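Local coordinates for protein HTH-type transcriptional regulator cbl (Escherichia coli K12, PDB 2FYI) that probably acts as an accessory transcriptional regulator of the cys regulon, the fragment here being its cofactor-binding domain, at residues S90-H95 against V150-V155; P114-R119 against I141-Q146. All blocks are in the same frame, centred on the assembly; numbering follows the deposited sequence. Where two conformers were deposited one is given.

Interaction 1: residues S90-H95 against V150-V155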
loop_
_atom_site.group_PDB
_atom_site.type_symbol
_atom_site.label_atom_id
_atom_site.label_comp_id
_atom_site.label_asym_id
_atom_site.label_seq_id
_atom_site.Cartn_x
_atom_site.Cartn_y
_atom_site.Cartn_z
ATOM N N SER A 90 8.473 -15.621 -3.009
ATOM C CA SER A 90 9.094 -16.489 -2.052
ATOM C C SER A 90 8.297 -16.560 -0.739
ATOM O O SER A 90 7.278 -15.888 -0.570
ATOM C CB SER A 90 10.587 -16.195 -1.901
ATOM O OG SER A 90 10.827 -14.983 -1.227
ATOM N N LEU A 91 8.713 -17.440 0.163
ATOM C CA LEU A 91 7.890 -17.740 1.328
ATOM C C LEU A 91 8.516 -17.055 2.515
ATOM O O LEU A 91 9.698 -17.246 2.791
ATOM C CB LEU A 91 7.792 -19.258 1.532
ATOM C CG LEU A 91 6.837 -19.752 2.623
ATOM C CD1 LEU A 91 5.449 -19.270 2.360
ATOM C CD2 LEU A 91 6.820 -21.242 2.706
ATOM N N LEU A 92 7.740 -16.224 3.198
ATOM C CA LEU A 92 8.256 -15.474 4.362
ATOM C C LEU A 92 7.742 -16.045 5.691
ATOM O O LEU A 92 6.547 -16.069 5.938
ATOM C CB LEU A 92 7.889 -13.993 4.233
ATOM C CG LEU A 92 8.395 -12.998 5.283
ATOM C CD1 LEU A 92 9.888 -12.914 5.240
ATOM C CD2 LEU A 92 7.785 -11.614 5.069
ATOM N N VAL A 93 8.629 -16.523 6.542
ATOM C CA VAL A 93 8.178 -17.179 7.782
ATOM C C VAL A 93 8.985 -16.746 8.984
ATOM O O VAL A 93 10.106 -16.298 8.837
ATOM C CB VAL A 93 8.312 -18.708 7.722
ATOM C CG1 VAL A 93 7.453 -19.249 6.613
ATOM C CG2 VAL A 93 9.755 -19.119 7.529
ATOM N N PRO A 94 8.419 -16.849 10.190
ATOM C CA PRO A 94 9.207 -16.528 11.383
ATOM C C PRO A 94 10.411 -17.447 11.575
ATOM O O PRO A 94 10.405 -18.583 11.112
ATOM C CB PRO A 94 8.210 -16.716 12.525
ATOM C CG PRO A 94 6.881 -16.680 11.897
ATOM C CD PRO A 94 7.032 -17.204 10.525
ATOM N N HIS A 95 11.426 -16.941 12.273
ATOM C CA HIS A 95 12.705 -17.651 12.439
ATOM C C HIS A 95 12.573 -19.114 12.863
ATOM O O HIS A 95 13.346 -19.967 12.403
ATOM C CB HIS A 95 13.663 -16.918 13.404
ATOM C CG HIS A 95 14.675 -16.041 12.721
ATOM N ND1 HIS A 95 15.187 -16.321 11.471
ATOM C CD2 HIS A 95 15.292 -14.904 13.130
ATOM C CE1 HIS A 95 16.055 -15.384 11.129
ATOM N NE2 HIS A 95 16.135 -14.510 12.116
ATOM N N VAL A 150 2.361 -4.727 4.548
ATOM C CA VAL A 150 1.303 -5.306 5.339
ATOM C C VAL A 150 1.615 -6.802 5.576
ATOM O O VAL A 150 1.637 -7.270 6.728
ATOM C CB VAL A 150 -0.052 -5.075 4.684
ATOM C CG1 VAL A 150 -1.146 -5.847 5.408
ATOM C CG2 VAL A 150 -0.361 -3.637 4.710
ATOM N N ILE A 151 1.910 -7.540 4.512
ATOM C CA ILE A 151 2.292 -8.921 4.698
ATOM C C ILE A 151 3.391 -9.070 5.730
ATOM O O ILE A 151 3.292 -9.931 6.610
ATOM C CB ILE A 151 2.711 -9.593 3.401
ATOM C CG1 ILE A 151 1.581 -9.490 2.376
ATOM C CG2 ILE A 151 2.979 -11.057 3.626
ATOM C CD1 ILE A 151 1.938 -9.964 0.976
ATOM N N LYS A 152 4.440 -8.257 5.668
ATOM C CA LYS A 152 5.511 -8.405 6.685
ATOM C C LYS A 152 4.986 -8.253 8.117
ATOM O O LYS A 152 5.324 -9.043 8.999
ATOM C CB LYS A 152 6.677 -7.447 6.469
ATOM C CG LYS A 152 7.544 -7.827 5.307
ATOM C CD LYS A 152 8.173 -6.573 4.702
ATOM C CE LYS A 152 9.042 -6.857 3.467
ATOM N NZ LYS A 152 9.506 -5.526 2.884
ATOM N N THR A 153 4.139 -7.252 8.340
ATOM C CA THR A 153 3.637 -6.985 9.672
ATOM C C THR A 153 2.888 -8.190 10.227
ATOM O O THR A 153 3.071 -8.538 11.396
ATOM C CB THR A 153 2.768 -5.739 9.653
ATOM O OG1 THR A 153 3.581 -4.643 9.216
ATOM C CG2 THR A 153 2.158 -5.417 11.004
ATOM N N TYR A 154 2.061 -8.847 9.407
ATOM C CA TYR A 154 1.193 -9.878 9.961
ATOM C C TYR A 154 1.912 -11.211 10.123
ATOM O O TYR A 154 1.524 -12.035 10.976
ATOM C CB TYR A 154 -0.189 -9.927 9.253
ATOM C CG TYR A 154 -0.955 -8.773 9.759
ATOM C CD1 TYR A 154 -0.914 -7.543 9.104
ATOM C CD2 TYR A 154 -1.575 -8.842 10.977
ATOM C CE1 TYR A 154 -1.566 -6.424 9.639
ATOM C CE2 TYR A 154 -2.205 -7.734 11.531
ATOM C CZ TYR A 154 -2.207 -6.531 10.864
ATOM O OH TYR A 154 -2.834 -5.433 11.452
ATOM N N VAL A 155 2.971 -11.416 9.341
ATOM C CA VAL A 155 3.763 -12.626 9.508
ATOM C C VAL A 155 4.527 -12.468 10.811
ATOM O O VAL A 155 4.596 -13.379 11.641
ATOM C CB VAL A 155 4.748 -12.831 8.344
ATOM C CG1 VAL A 155 5.787 -13.881 8.698
ATOM C CG2 VAL A 155 4.001 -13.158 7.025
#
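L92 and V155 carry most of this contact between strand 90-94 and helix 150-155. The strand axis passes 9.0 Å from that of the helix, and the two run in broadly similar directions, 34° apart. L92 points toward the helix. Its CG stands anti to the backbone N (chi1 -176°), which carries the isobutyl group out from the strand to the helix surface. There CD2 of L92 meets CG of K152 at 3.8 Å, and the two side chains cross at about a right angle. K152 offers only the start of its aliphatic chain here. The chain is extended beyond CG and leads its ammonium group away, to a hydrogen bond with the carbonyl of S168. L92 also flanks V155, with CG of L92 4.4 Å from CG1 of V155. The same CG1 lies 3.6 Å from the carbonyl oxygen of L92, so the valine packs against backbone as well as side chain. This is a helix laid on a beta sheet, in the LysR substrate-binding domain, a member of the periplasmic binding protein clan. The strand is held in that sheet by backbone hydrogen bonds of L92 with G162 and of V93 with I178. V93 turns its side chain away from the helix, onto I178 and T100. It adds only backbone, its CA being 4.2 Å from CG1 of V155. CD of P94 then lies 4.0 Å from CG1 of V155, and the ring atom CG is equally far, 4.0 Å, from the carbonyl oxygen of V155. The isopropyl group of V155 thus reaches three successive strand residues. It also touches I116 of strand 115-118. Nearby on the helix, Y154 OH is hydrogen-bonded to the backbone oxygen of A25 of the second subunit.

Interaction 2: residues P114-R119 against I141-Q146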
loop_
_atom_site.group_PDB
_atom_site.type_symbol
_atom_site.label_atom_id
_atom_site.label_comp_id
_atom_site.label_asym_id
_atom_site.label_seq_id
_atom_site.Cartn_x
_atom_site.Cartn_y
_atom_site.Cartn_z
ATOM N N PRO A 114 -2.141 -20.986 7.450
ATOM C CA PRO A 114 -2.788 -19.705 7.111
ATOM C C PRO A 114 -1.922 -18.846 6.168
ATOM O O PRO A 114 -0.800 -18.569 6.504
ATOM C CB PRO A 114 -2.934 -19.027 8.496
ATOM C CG PRO A 114 -2.959 -20.154 9.455
ATOM C CD PRO A 114 -1.994 -21.161 8.906
ATOM N N LEU A 115 -2.410 -18.442 5.003
ATOM C CA LEU A 115 -1.581 -17.604 4.128
ATOM C C LEU A 115 -1.883 -16.137 4.233
ATOM O O LEU A 115 -3.049 -15.725 4.404
ATOM C CB LEU A 115 -1.767 -17.938 2.685
ATOM C CG LEU A 115 -1.175 -19.287 2.381
ATOM C CD1 LEU A 115 -1.131 -19.481 0.850
ATOM C CD2 LEU A 115 0.213 -19.390 3.030
ATOM N N ILE A 116 -0.825 -15.344 4.097
ATOM C CA ILE A 116 -0.955 -13.918 4.033
ATOM C C ILE A 116 -0.332 -13.541 2.725
ATOM O O ILE A 116 0.867 -13.670 2.534
ATOM C CB ILE A 116 -0.209 -13.240 5.157
ATOM C CG1 ILE A 116 -0.614 -13.836 6.486
ATOM C CG2 ILE A 116 -0.472 -11.738 5.160
ATOM C CD1 ILE A 116 0.296 -13.382 7.549
ATOM N N THR A 117 -1.154 -13.094 1.796
ATOM C CA THR A 117 -0.647 -12.835 0.465
ATOM C C THR A 117 -1.450 -11.778 -0.267
ATOM O O THR A 117 -2.396 -11.221 0.296
ATOM C CB THR A 117 -0.546 -14.108 -0.355
ATOM O OG1 THR A 117 0.392 -13.884 -1.399
ATOM C CG2 THR A 117 -1.862 -14.476 -0.948
ATOM N N TYR A 118 -1.051 -11.493 -1.503
ATOM C CA TYR A 118 -1.688 -10.434 -2.282
ATOM C C TYR A 118 -3.115 -10.781 -2.637
ATOM O O TYR A 118 -3.455 -11.932 -2.804
ATOM C CB TYR A 118 -0.896 -10.154 -3.561
ATOM C CG TYR A 118 0.548 -9.871 -3.276
ATOM C CD1 TYR A 118 1.528 -10.800 -3.618
ATOM C CD2 TYR A 118 0.927 -8.705 -2.621
ATOM C CE1 TYR A 118 2.856 -10.571 -3.338
ATOM C CE2 TYR A 118 2.244 -8.464 -2.339
ATOM C CZ TYR A 118 3.210 -9.412 -2.697
ATOM O OH TYR A 118 4.543 -9.194 -2.431
ATOM N N ARG A 119 -3.953 -9.775 -2.764
ATOM C CA ARG A 119 -5.305 -9.998 -3.184
ATOM C C ARG A 119 -5.334 -10.385 -4.678
ATOM O O ARG A 119 -4.383 -10.153 -5.388
ATOM C CB ARG A 119 -6.075 -8.720 -2.958
ATOM C CG ARG A 119 -6.369 -8.041 -4.239
ATOM C CD ARG A 119 -6.616 -6.582 -4.088
ATOM N NE ARG A 119 -7.702 -6.253 -3.177
ATOM C CZ ARG A 119 -8.317 -5.085 -3.223
ATOM N NH1 ARG A 119 -7.952 -4.216 -4.155
ATOM N NH2 ARG A 119 -9.279 -4.785 -2.366
ATOM N N ILE A 141 -6.504 -18.084 2.582
ATOM C CA ILE A 141 -6.106 -16.704 2.680
ATOM C C ILE A 141 -6.651 -16.125 3.979
ATOM O O ILE A 141 -7.860 -15.924 4.135
ATOM C CB ILE A 141 -6.685 -15.915 1.566
ATOM C CG1 ILE A 141 -6.324 -16.566 0.223
ATOM C CG2 ILE A 141 -6.223 -14.508 1.696
ATOM C CD1 ILE A 141 -4.904 -16.443 -0.162
ATOM N N VAL A 142 -5.767 -15.851 4.925
ATOM C CA VAL A 142 -6.225 -15.324 6.182
ATOM C C VAL A 142 -6.065 -13.800 6.168
ATOM O O VAL A 142 -6.666 -13.100 6.970
ATOM C CB VAL A 142 -5.451 -15.972 7.329
ATOM C CG1 VAL A 142 -4.209 -15.188 7.609
ATOM C CG2 VAL A 142 -6.286 -16.017 8.535
ATOM N N LEU A 143 -5.240 -13.294 5.263
ATOM C CA LEU A 143 -5.155 -11.873 5.045
ATOM C C LEU A 143 -4.839 -11.616 3.599
ATOM O O LEU A 143 -3.879 -12.155 3.063
ATOM C CB LEU A 143 -4.094 -11.212 5.932
ATOM C CG LEU A 143 -3.923 -9.676 5.848
ATOM C CD1 LEU A 143 -3.183 -9.157 7.038
ATOM C CD2 LEU A 143 -3.199 -9.219 4.602
ATOM N N SER A 144 -5.651 -10.787 2.954
ATOM C CA SER A 144 -5.402 -10.508 1.554
ATOM C C SER A 144 -4.955 -9.058 1.460
ATOM O O SER A 144 -5.634 -8.152 1.931
ATOM C CB SER A 144 -6.613 -10.825 0.689
ATOM O OG SER A 144 -7.373 -9.670 0.479
ATOM N N ALA A 145 -3.773 -8.873 0.884
ATOM C CA ALA A 145 -3.021 -7.638 1.017
ATOM C C ALA A 145 -2.943 -6.875 -0.306
ATOM O O ALA A 145 -2.960 -7.461 -1.385
ATOM C CB ALA A 145 -1.613 -7.955 1.537
ATOM N N GLN A 146 -2.860 -5.559 -0.210
ATOM C CA GLN A 146 -2.527 -4.744 -1.351
ATOM C C GLN A 146 -1.034 -4.537 -1.537
ATOM O O GLN A 146 -0.637 -4.039 -2.574
ATOM C CB GLN A 146 -3.212 -3.405 -1.270
ATOM C CG GLN A 146 -4.395 -3.384 -2.114
ATOM C CD GLN A 146 -5.481 -2.534 -1.544
ATOM O OE1 GLN A 146 -5.250 -1.404 -1.080
ATOM N NE2 GLN A 146 -6.701 -3.066 -1.568
HETATM O O HOH W 1 -7.516 -7.059 -0.747
#
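I116 and L143 form the apolar centre, neighbours on one face of a parallel strand pair, their side chains crossing at a slant. CG2 of I116 rests 3.7 Å from CB of L143 and also lies near its CD2. The other branch of I116 goes toward V142, CG1 to CG1 at 4.0 Å. Helix 148-157 covers this face, with Y154 on L143. On the other face, beneath helix 125-134, CG2 of T117 meets CD1 of I141 at 3.7 Å. The torsion of T117 sorts its two branches. OG1 is trans to the backbone N (chi1 -158°) and bonds to the carbonyl of L163, while the methyl is left to the isoleucine. The oxygen of L115 accepts from V142 N at 2.8 Å and, weakly, from L143 N. This double grip marks a beta bulge, where the register slips by one residue. Beyond it the pairing is regular: T117 N reaches L143 O at 3.1 Å, A145 N bonds to T117 O, and R119 N bonds to A145 O at 2.9 Å. The polar edge belongs to R119, S144 and Q146. The R119 and Q146 side chains run alongside each other, the amide nitrogen over one guanidinium face with the planes 59° apart. A water lies 2.9 Å from OG of S144 and takes a weak bond from NE of R119. NH1 of R119 forms a salt bridge to E54 of the second subunit. With an alanine in place of R119, that glutamate would probably lose its charged mate and the water one of its anchors. L143 and S144 also pair with a strand of the second subunit, which continues the sheet across the dimer interface. Strands 115-118 and 141-145, joined through helix 125-134, make a beta-alpha-beta crossover, a basic unit of the alpha/beta periplasmic binding protein fold.

Overall arrangement
Coming from the N terminus, the chain passes through earlier strands and helices before strand 79-94, whose end supplies 90-95. It then runs through strand 115-118, helix 125-134 and strand 141-145. Interaction 2 closes that short loop. Helix 148-157 follows directly, and its contact with 90-95 closes the longer loop of interaction 1. Interaction 2 is therefore nested inside interaction 1, and the two do not cross. Their centres are 11 Å apart. I151 packs on I116, Y118 and A145, while V155 and K152 of the same helix meet 90-95, and the helix thereby ties the parallel strands to the end of strand 79-94. Both contacts also adjoin the second subunit.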